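Local structure of TraI domain-containing protein (2IPQ) at residues A[10-15]-A[47-51]; A[33-37]-A[125-131]; A[76-82]-A[110-114]. The protein is of unknown function but, as the C-terminal domain of a TraI-like protein, is probably involved in handling DNA during conjugal transfer. All coordinates share one frame; numbering follows the deposited sequence.

Contact 1 (A[10-15]-A[47-51]); sequences LFWSWL and VFFLF
Phe-51 drives its ring between Phe-11 and Trp-14 and meets each in a different way. Against Trp-14 it comes edge-on: CD1 of Phe-51 points at the indole face, 3.8 Å from CD2 of Trp-14, with the two planes at 79°. Against Phe-11 the roles reverse. There the face of Phe-51 receives the edge of Phe-11 in an offset edge-to-face pair, and Phe-11 CB sits over that same ring, 4.2 Å from its centroid, as a CH-pi contact. The six-membered part of the Trp-14 indole also has Phe-51 CA above it, 3.9 Å from its centroid. With CG anti to the backbone N (chi1 164°), Trp-14 lays its indole over the backbone of 47-51, CH2 close to Phe-51 N, and Leu-50 CG meets the indole edge.

The segments 10-15 and 47-51 of helices 4-20 and 46-54 run nearly at right angles, and the aromatic cluster of Phe-11, Trp-14, Phe-48 and Phe-51 fills the space between them in a domain whose family is placed in the helix-turn-helix clan.

Farther round, Phe-48 brings CE1 over one face of Phe-11, 3.5 Å from its CZ; the two rings are oblique, their planes 39° apart. Val-47 fills in between with its CG2 branch, 4.2 Å from CZ of Phe-11 and 4.1 Å from CZ3 of Trp-14. His-55 stacks on Phe-51, and Val-72 of helix 68-77 touches both Phe-11 and Phe-48.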
loop_
_atom_site.group_PDB
_atom_site.type_symbol
_atom_site.label_atom_id
_atom_site.label_comp_id
_atom_site.label_asym_id
_atom_site.label_seq_id
_atom_site.Cartn_x
_atom_site.Cartn_y
_atom_site.Cartn_z
ATOM N N LEU A 10 -6.132 12.441 6.476
ATOM C CA LEU A 10 -4.994 12.188 7.345
ATOM C C LEU A 10 -4.254 10.952 6.878
ATOM O O LEU A 10 -3.029 10.963 6.725
ATOM C CB LEU A 10 -5.479 11.943 8.764
ATOM C CG LEU A 10 -4.705 12.574 9.919
ATOM C CD1 LEU A 10 -5.141 11.928 11.221
ATOM C CD2 LEU A 10 -3.193 12.463 9.728
ATOM N N PHE A 11 -4.991 9.867 6.658
ATOM C CA PHE A 11 -4.339 8.639 6.291
ATOM C C PHE A 11 -3.655 8.777 4.929
ATOM O O PHE A 11 -2.534 8.305 4.728
ATOM C CB PHE A 11 -5.310 7.464 6.247
ATOM C CG PHE A 11 -4.758 6.292 5.487
ATOM C CD1 PHE A 11 -4.967 6.168 4.126
ATOM C CD2 PHE A 11 -4.012 5.334 6.128
ATOM C CE1 PHE A 11 -4.429 5.077 3.422
ATOM C CE2 PHE A 11 -3.468 4.245 5.433
ATOM C CZ PHE A 11 -3.691 4.125 4.070
ATOM N N TRP A 12 -4.329 9.419 3.983
ATOM C CA TRP A 12 -3.804 9.505 2.624
ATOM C C TRP A 12 -2.613 10.488 2.585
ATOM O O TRP A 12 -1.592 10.252 1.912
ATOM C CB TRP A 12 -4.924 9.965 1.690
ATOM C CG TRP A 12 -4.441 10.363 0.342
ATOM C CD1 TRP A 12 -4.413 11.617 -0.176
ATOM C CD2 TRP A 12 -3.919 9.491 -0.672
ATOM N NE1 TRP A 12 -3.906 11.587 -1.452
ATOM C CE2 TRP A 12 -3.588 10.293 -1.776
ATOM C CE3 TRP A 12 -3.688 8.109 -0.743
ATOM C CZ2 TRP A 12 -3.043 9.765 -2.949
ATOM C CZ3 TRP A 12 -3.151 7.579 -1.904
ATOM C CH2 TRP A 12 -2.831 8.409 -2.994
ATOM N N SER A 13 -2.753 11.590 3.318
ATOM C CA SER A 13 -1.669 12.533 3.511
ATOM C C SER A 13 -0.427 11.878 4.133
ATOM O O SER A 13 0.703 12.127 3.708
ATOM C CB SER A 13 -2.154 13.693 4.394
ATOM O OG SER A 13 -1.063 14.509 4.754
ATOM N N TRP A 14 -0.638 11.033 5.144
ATOM C CA TRP A 14 0.456 10.294 5.785
ATOM C C TRP A 14 1.137 9.307 4.827
ATOM O O TRP A 14 2.369 9.218 4.768
ATOM C CB TRP A 14 -0.071 9.570 7.038
ATOM C CG TRP A 14 0.849 8.472 7.589
ATOM C CD1 TRP A 14 1.839 8.613 8.525
ATOM C CD2 TRP A 14 0.837 7.087 7.223
ATOM N NE1 TRP A 14 2.451 7.397 8.759
ATOM C CE2 TRP A 14 1.849 6.444 7.974
ATOM C CE3 TRP A 14 0.061 6.323 6.331
ATOM C CZ2 TRP A 14 2.108 5.070 7.862
ATOM C CZ3 TRP A 14 0.323 4.964 6.218
ATOM C CH2 TRP A 14 1.341 4.350 6.988
ATOM N N LEU A 15 0.337 8.548 4.093
ATOM C CA LEU A 15 0.856 7.519 3.170
ATOM C C LEU A 15 1.607 8.187 2.020
ATOM O O LEU A 15 2.732 7.811 1.659
ATOM C CB LEU A 15 -0.320 6.732 2.553
ATOM C CG LEU A 15 -0.125 5.401 1.797
ATOM C CD1 LEU A 15 -0.266 5.570 0.329
ATOM C CD2 LEU A 15 1.153 4.620 2.166
ATOM N N VAL A 47 -0.912 -1.921 6.331
ATOM C CA VAL A 47 -0.650 -0.497 6.111
ATOM C C VAL A 47 -1.477 0.393 7.061
ATOM O O VAL A 47 -1.067 1.483 7.428
ATOM C CB VAL A 47 -0.946 -0.072 4.669
ATOM C CG1 VAL A 47 -2.442 -0.197 4.396
ATOM C CG2 VAL A 47 -0.550 1.410 4.477
ATOM N N PHE A 48 -2.648 -0.082 7.466
ATOM C CA PHE A 48 -3.488 0.660 8.395
ATOM C C PHE A 48 -2.974 0.535 9.822
ATOM O O PHE A 48 -2.999 1.492 10.584
ATOM C CB PHE A 48 -4.920 0.177 8.292
ATOM C CG PHE A 48 -5.556 0.471 6.956
ATOM C CD1 PHE A 48 -5.660 1.779 6.498
ATOM C CD2 PHE A 48 -6.055 -0.559 6.172
ATOM C CE1 PHE A 48 -6.246 2.062 5.266
ATOM C CE2 PHE A 48 -6.635 -0.303 4.946
ATOM C CZ PHE A 48 -6.737 1.013 4.478
ATOM N N PHE A 49 -2.503 -0.648 10.186
ATOM C CA PHE A 49 -1.871 -0.840 11.488
ATOM C C PHE A 49 -0.627 0.036 11.629
ATOM O O PHE A 49 -0.348 0.559 12.705
ATOM C CB PHE A 49 -1.482 -2.305 11.671
ATOM C CG PHE A 49 -2.631 -3.197 11.994
ATOM C CD1 PHE A 49 -3.728 -2.713 12.684
ATOM C CD2 PHE A 49 -2.612 -4.532 11.617
ATOM C CE1 PHE A 49 -4.799 -3.537 12.992
ATOM C CE2 PHE A 49 -3.688 -5.374 11.927
ATOM C CZ PHE A 49 -4.780 -4.866 12.611
ATOM N N LEU A 50 0.123 0.183 10.536
ATOM C CA LEU A 50 1.299 1.043 10.536
ATOM C C LEU A 50 0.947 2.533 10.699
ATOM O O LEU A 50 1.618 3.231 11.433
ATOM C CB LEU A 50 2.123 0.802 9.267
ATOM C CG LEU A 50 3.439 1.572 9.136
ATOM C CD1 LEU A 50 4.454 1.317 10.306
ATOM C CD2 LEU A 50 4.097 1.352 7.744
ATOM N N PHE A 51 -0.098 3.001 10.012
ATOM C CA PHE A 51 -0.699 4.332 10.244
ATOM C C PHE A 51 -1.040 4.508 11.705
ATOM O O PHE A 51 -0.586 5.446 12.353
ATOM C CB PHE A 51 -1.994 4.506 9.415
ATOM C CG PHE A 51 -2.773 5.773 9.740
ATOM C CD1 PHE A 51 -2.366 7.011 9.245
ATOM C CD2 PHE A 51 -3.904 5.724 10.554
ATOM C CE1 PHE A 51 -3.078 8.172 9.543
ATOM C CE2 PHE A 51 -4.632 6.893 10.868
ATOM C CZ PHE A 51 -4.216 8.112 10.356
#

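Contact 2 (A[33-37]-A[125-131]); sequences VHLTC and PDDSLFL
Strand 33-36 is extended, and the irregular loop 125-131 runs across it, coming closest where the CA atoms of Leu-35 and Asp-127 lie 4.7 Å apart. A single backbone bond ties them, from Ser-128 N to Leu-35 O at 2.8 Å.

The side chain of Ser-128 does more. Its OG, turned anti to its own N (chi1 -176°), meets His-34 ND1 at 2.7 Å, near the plane of the imidazole, and either atom could be the donor. The same oxygen accepts from Phe-130 N at 3.2 Å, an ST turn that curls the loop back under the hydroxyl, while the bond from Leu-131 N is weak. As His-34 NE2 is bonded to Ala-31 O, the ring is gripped at both nitrogens, which fixes its rotation.

One residue before Ser-128, Asp-127 reaches to Cys-37, just beyond the strand. Its OD2 takes Cys-37 N at 3.3 Å, met from above the carboxylate plane. At the start of the loop Leu-35 sets CD2 against Pro-125 CG at 3.8 Å; at its end, on the other side of the strand, Leu-131 presses CD2 onto CB of His-34 at 3.6 Å.

Strand 33-36 is one outermost strand of the antiparallel sheet and pairs with 39-43, whereas the loop leads into 131-133, the outermost strand at the other end. Leu-131 also touches Phe-41 and, on strand 91-96, Cys-93, and Asn-27 is bonded to Leu-35 N.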
loop_
_atom_site.group_PDB
_atom_site.type_symbol
_atom_site.label_atom_id
_atom_site.label_comp_id
_atom_site.label_asym_id
_atom_site.label_seq_id
_atom_site.Cartn_x
_atom_site.Cartn_y
_atom_site.Cartn_z
ATOM N N VAL A 33 4.463 -1.866 1.897
ATOM C CA VAL A 33 4.323 -1.163 0.642
ATOM C C VAL A 33 5.339 -1.705 -0.345
ATOM O O VAL A 33 6.534 -1.851 -0.016
ATOM C CB VAL A 33 4.471 0.387 0.807
ATOM C CG1 VAL A 33 4.146 1.109 -0.538
ATOM C CG2 VAL A 33 3.504 0.925 1.918
ATOM N N HIS A 34 4.856 -2.019 -1.549
ATOM C CA HIS A 34 5.690 -2.550 -2.613
ATOM C C HIS A 34 5.325 -1.952 -3.958
ATOM O O HIS A 34 4.153 -1.923 -4.351
ATOM C CB HIS A 34 5.546 -4.059 -2.653
ATOM C CG HIS A 34 6.216 -4.735 -1.503
ATOM N ND1 HIS A 34 7.517 -5.209 -1.570
ATOM C CD2 HIS A 34 5.777 -4.997 -0.245
ATOM C CE1 HIS A 34 7.847 -5.735 -0.403
ATOM N NE2 HIS A 34 6.811 -5.618 0.416
ATOM N N LEU A 35 6.321 -1.464 -4.677
ATOM C CA LEU A 35 6.115 -0.978 -6.046
ATOM C C LEU A 35 6.100 -2.130 -7.037
ATOM O O LEU A 35 6.935 -3.048 -6.938
ATOM C CB LEU A 35 7.232 -0.011 -6.419
ATOM C CG LEU A 35 6.935 1.417 -5.954
ATOM C CD1 LEU A 35 7.223 1.564 -4.475
ATOM C CD2 LEU A 35 7.675 2.460 -6.790
ATOM N N THR A 36 5.172 -2.087 -7.994
ATOM C CA THR A 36 5.063 -3.150 -8.993
ATOM C C THR A 36 4.378 -2.734 -10.278
ATOM O O THR A 36 3.216 -2.389 -10.270
ATOM C CB THR A 36 4.278 -4.358 -8.461
ATOM O OG1 THR A 36 4.713 -4.666 -7.124
ATOM C CG2 THR A 36 4.514 -5.578 -9.358
ATOM N N CYS A 37 5.125 -2.757 -11.375
ATOM C CA CYS A 37 4.579 -2.623 -12.733
ATOM C C CYS A 37 3.563 -1.498 -12.910
ATOM O O CYS A 37 2.532 -1.705 -13.552
ATOM C CB CYS A 37 3.964 -3.945 -13.191
ATOM S SG CYS A 37 5.156 -5.283 -13.360
ATOM N N PRO A 125 11.356 4.922 -6.520
ATOM C CA PRO A 125 12.140 3.685 -6.354
ATOM C C PRO A 125 11.908 2.659 -7.453
ATOM O O PRO A 125 10.919 2.731 -8.183
ATOM C CB PRO A 125 11.659 3.128 -5.003
ATOM C CG PRO A 125 10.427 3.918 -4.640
ATOM C CD PRO A 125 10.520 5.227 -5.344
ATOM N N ASP A 126 12.819 1.703 -7.569
ATOM C CA ASP A 126 12.618 0.580 -8.468
ATOM C C ASP A 126 11.488 -0.304 -7.957
ATOM O O ASP A 126 10.998 -0.097 -6.845
ATOM C CB ASP A 126 13.898 -0.216 -8.594
ATOM C CG ASP A 126 14.980 0.566 -9.266
ATOM O OD1 ASP A 126 14.719 1.125 -10.356
ATOM O OD2 ASP A 126 16.089 0.632 -8.701
ATOM N N ASP A 127 11.072 -1.278 -8.765
ATOM C CA ASP A 127 10.014 -2.221 -8.350
ATOM C C ASP A 127 10.500 -3.130 -7.231
ATOM O O ASP A 127 11.695 -3.243 -7.019
ATOM C CB ASP A 127 9.576 -3.069 -9.542
ATOM C CG ASP A 127 8.647 -2.320 -10.489
ATOM O OD1 ASP A 127 8.183 -1.186 -10.163
ATOM O OD2 ASP A 127 8.381 -2.884 -11.574
ATOM N N SER A 128 9.578 -3.771 -6.521
ATOM C CA SER A 128 9.953 -4.678 -5.431
ATOM C C SER A 128 10.635 -5.915 -5.993
ATOM O O SER A 128 10.274 -6.398 -7.075
ATOM C CB SER A 128 8.723 -5.131 -4.640
ATOM O OG SER A 128 9.132 -5.934 -3.555
ATOM N N LEU A 129 11.611 -6.433 -5.260
ATOM C CA LEU A 129 12.269 -7.686 -5.666
ATOM C C LEU A 129 11.545 -8.920 -5.093
ATOM O O LEU A 129 11.842 -10.063 -5.460
ATOM C CB LEU A 129 13.726 -7.681 -5.233
ATOM C CG LEU A 129 14.696 -6.733 -5.944
ATOM C CD1 LEU A 129 16.054 -6.866 -5.241
ATOM C CD2 LEU A 129 14.846 -7.098 -7.422
ATOM N N PHE A 130 10.597 -8.662 -4.203
ATOM C CA PHE A 130 10.054 -9.656 -3.275
ATOM C C PHE A 130 8.572 -10.006 -3.543
ATOM O O PHE A 130 8.106 -11.113 -3.236
ATOM C CB PHE A 130 10.229 -9.133 -1.848
ATOM C CG PHE A 130 11.692 -8.951 -1.455
ATOM C CD1 PHE A 130 12.275 -7.698 -1.444
ATOM C CD2 PHE A 130 12.462 -10.034 -1.111
ATOM C CE1 PHE A 130 13.605 -7.535 -1.090
ATOM C CE2 PHE A 130 13.794 -9.879 -0.749
ATOM C CZ PHE A 130 14.362 -8.633 -0.742
ATOM N N LEU A 131 7.840 -9.063 -4.129
ATOM C CA LEU A 131 6.402 -9.214 -4.289
ATOM C C LEU A 131 6.061 -9.630 -5.702
ATOM O O LEU A 131 6.556 -9.052 -6.667
ATOM C CB LEU A 131 5.733 -7.892 -4.014
ATOM C CG LEU A 131 4.220 -7.906 -3.994
ATOM C CD1 LEU A 131 3.788 -8.174 -2.548
ATOM C CD2 LEU A 131 3.769 -6.568 -4.466
#

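Contact 3 (A[76-82]-A[110-114]); sequences FEKMRKH and GYLIK
Phe-76 sets its ring edge over the face of Tyr-111, with CE2 close to the middle of the phenol ring and 3.9 Å from CD1. The planes stand at 75°, a T-shaped pair that joins helix 68-77 to strand 105-114. Helices 4-20, 46-54 and 68-77, with strands 33-36 and 39-43 after the first and the antiparallel pair 91-96/105-114 after the third, are consistent with a winged-helix-like fold; here the third helix meets the hairpin.

The phenol's own edge is used next. Tyr-111 points CE2 at the face of His-82, the planes 64° apart, while CD2 lies 3.7 Å from CB of His-82. A chi1 of 57° places the imidazole between its backbone N and carbonyl carbon, turned to receive that edge. Ile-113, two residues on along the strand, adds CD1 against CZ of Phe-76 at 4.2 Å. The backbones come close as well: His-82 CA makes a CH···O contact with Leu-112 O at 3.5 Å.

Glu-77 OE2 has a salt-bridge partner in Arg-89, and Gln-73 NE2 is hydrogen-bonded to Tyr-111 OH. OE2 lies at the phenol edge, near its plane, and accepts from Tyr-111 OH; the modelled 2.3 Å is so short that the exact separation is doubtful.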
loop_
_atom_site.group_PDB
_atom_site.type_symbol
_atom_site.label_atom_id
_atom_site.label_comp_id
_atom_site.label_asym_id
_atom_site.label_seq_id
_atom_site.Cartn_x
_atom_site.Cartn_y
_atom_site.Cartn_z
ATOM N N PHE A 76 -10.547 5.768 4.034
ATOM C CA PHE A 76 -9.654 5.723 2.872
ATOM C C PHE A 76 -10.398 5.376 1.578
ATOM O O PHE A 76 -10.199 6.030 0.568
ATOM C CB PHE A 76 -8.542 4.713 3.073
ATOM C CG PHE A 76 -7.720 4.481 1.832
ATOM C CD1 PHE A 76 -7.006 5.532 1.252
ATOM C CD2 PHE A 76 -7.671 3.220 1.241
ATOM C CE1 PHE A 76 -6.244 5.327 0.104
ATOM C CE2 PHE A 76 -6.915 2.999 0.074
ATOM C CZ PHE A 76 -6.200 4.056 -0.481
ATOM N N GLU A 77 -11.231 4.339 1.600
ATOM C CA GLU A 77 -11.876 3.891 0.358
ATOM C C GLU A 77 -12.804 4.923 -0.245
ATOM O O GLU A 77 -12.992 4.963 -1.467
ATOM C CB GLU A 77 -12.640 2.592 0.562
ATOM C CG GLU A 77 -11.751 1.339 0.592
ATOM C CD GLU A 77 -12.587 0.068 0.535
ATOM O OE1 GLU A 77 -13.840 0.191 0.530
ATOM O OE2 GLU A 77 -12.009 -1.037 0.492
ATOM N N LYS A 78 -13.385 5.759 0.612
ATOM C CA LYS A 78 -14.326 6.787 0.171
ATOM C C LYS A 78 -13.641 7.822 -0.719
ATOM O O LYS A 78 -14.294 8.587 -1.406
ATOM C CB LYS A 78 -15.002 7.453 1.377
ATOM C CG LYS A 78 -16.141 6.601 1.953
ATOM C CD LYS A 78 -16.587 7.025 3.358
ATOM C CE LYS A 78 -18.066 6.645 3.610
ATOM N NZ LYS A 78 -18.245 5.177 3.909
HETATM N N MSE A 79 -12.312 7.835 -0.715
HETATM C CA MSE A 79 -11.589 8.837 -1.468
HETATM C C MSE A 79 -11.254 8.389 -2.872
HETATM O O MSE A 79 -10.929 9.216 -3.736
HETATM C CB MSE A 79 -10.319 9.208 -0.747
HETATM C CG MSE A 79 -10.563 9.814 0.609
HETATM SE SE MSE A 79 -8.819 9.895 1.420
HETATM C CE MSE A 79 -8.329 11.706 0.687
ATOM N N ARG A 80 -11.333 7.084 -3.103
ATOM C CA ARG A 80 -11.242 6.575 -4.461
ATOM C C ARG A 80 -9.871 6.882 -5.073
ATOM O O ARG A 80 -9.785 7.352 -6.191
ATOM C CB ARG A 80 -12.340 7.221 -5.314
ATOM C CG ARG A 80 -13.684 7.169 -4.630
ATOM C CD ARG A 80 -14.840 7.299 -5.649
ATOM N NE ARG A 80 -16.137 7.290 -4.903
ATOM C CZ ARG A 80 -17.021 6.298 -5.070
ATOM N NH1 ARG A 80 -18.184 6.365 -4.368
ATOM N NH2 ARG A 80 -16.748 5.240 -5.958
ATOM N N LYS A 81 -8.801 6.615 -4.341
ATOM C CA LYS A 81 -7.459 6.698 -4.924
ATOM C C LYS A 81 -6.983 5.338 -5.431
ATOM O O LYS A 81 -6.086 5.253 -6.293
ATOM C CB LYS A 81 -6.453 7.243 -3.899
ATOM C CG LYS A 81 -6.914 8.470 -3.129
ATOM C CD LYS A 81 -7.017 9.668 -4.052
ATOM C CE LYS A 81 -6.489 10.892 -3.385
ATOM N NZ LYS A 81 -7.025 12.093 -4.044
ATOM N N HIS A 82 -7.576 4.276 -4.889
ATOM C CA HIS A 82 -7.132 2.919 -5.188
ATOM C C HIS A 82 -7.638 2.496 -6.566
ATOM O O HIS A 82 -8.666 2.989 -7.067
ATOM C CB HIS A 82 -7.557 1.927 -4.094
ATOM C CG HIS A 82 -9.037 1.873 -3.844
ATOM N ND1 HIS A 82 -9.733 2.895 -3.227
ATOM C CD2 HIS A 82 -9.951 0.912 -4.120
ATOM C CE1 HIS A 82 -11.013 2.566 -3.144
ATOM N NE2 HIS A 82 -11.171 1.370 -3.684
ATOM N N GLY A 110 -4.352 -6.608 -0.730
ATOM C CA GLY A 110 -4.388 -5.184 -0.492
ATOM C C GLY A 110 -4.700 -4.429 -1.757
ATOM O O GLY A 110 -5.145 -4.993 -2.732
ATOM N N TYR A 111 -4.426 -3.139 -1.722
ATOM C CA TYR A 111 -4.870 -2.210 -2.736
ATOM C C TYR A 111 -3.752 -2.011 -3.721
ATOM O O TYR A 111 -2.584 -2.107 -3.359
ATOM C CB TYR A 111 -5.184 -0.875 -2.062
ATOM C CG TYR A 111 -6.403 -0.907 -1.163
ATOM C CD1 TYR A 111 -6.275 -0.886 0.242
ATOM C CD2 TYR A 111 -7.682 -0.958 -1.707
ATOM C CE1 TYR A 111 -7.434 -0.909 1.085
ATOM C CE2 TYR A 111 -8.829 -0.980 -0.891
ATOM C CZ TYR A 111 -8.698 -0.957 0.497
ATOM O OH TYR A 111 -9.844 -0.984 1.275
ATOM N N LEU A 112 -4.109 -1.725 -4.961
ATOM C CA LEU A 112 -3.182 -1.134 -5.918
ATOM C C LEU A 112 -3.458 0.346 -6.129
ATOM O O LEU A 112 -4.593 0.745 -6.345
ATOM C CB LEU A 112 -3.291 -1.855 -7.268
ATOM C CG LEU A 112 -2.742 -3.293 -7.306
ATOM C CD1 LEU A 112 -2.868 -3.765 -8.711
ATOM C CD2 LEU A 112 -1.321 -3.306 -6.894
ATOM N N ILE A 113 -2.429 1.169 -6.083
ATOM C CA ILE A 113 -2.611 2.593 -6.327
ATOM C C ILE A 113 -1.657 3.042 -7.424
ATOM O O ILE A 113 -0.453 2.790 -7.334
ATOM C CB ILE A 113 -2.270 3.360 -5.044
ATOM C CG1 ILE A 113 -3.244 2.954 -3.934
ATOM C CG2 ILE A 113 -2.222 4.887 -5.300
ATOM C CD1 ILE A 113 -2.676 3.149 -2.554
ATOM N N LYS A 114 -2.189 3.708 -8.441
ATOM C CA LYS A 114 -1.397 4.200 -9.562
ATOM C C LYS A 114 -0.234 5.000 -9.041
ATOM O O LYS A 114 -0.440 5.863 -8.185
ATOM C CB LYS A 114 -2.229 5.126 -10.432
ATOM C CG LYS A 114 -3.108 4.449 -11.423
ATOM C CD LYS A 114 -3.775 5.481 -12.362
ATOM C CE LYS A 114 -2.737 6.238 -13.188
ATOM N NZ LYS A 114 -3.324 6.963 -14.354
#

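In the fold
Contacts 1 and 3 adjoin in one hydrophobic core between the helices and the sheet, their centres about 12 Å apart; Phe-11 and Trp-12 of helix 4-20 pack directly on Phe-76 of helix 68-77. Contact 2 sits on the other side of the chain's centre, about 19 Å from contact 1 and 17 Å from contact 3 between centres. Contacts 2 and 3 both involve the antiparallel sheet, contact 2 at an outermost strand and contact 3 at the central one, 105-114. Along the chain contact 1 closes before contact 3 opens, while contact 2 spans all of contact 3 and interleaves with contact 1. The closing C-terminal residues thus return to strand 33-36, binding late sequence to early in one compact domain.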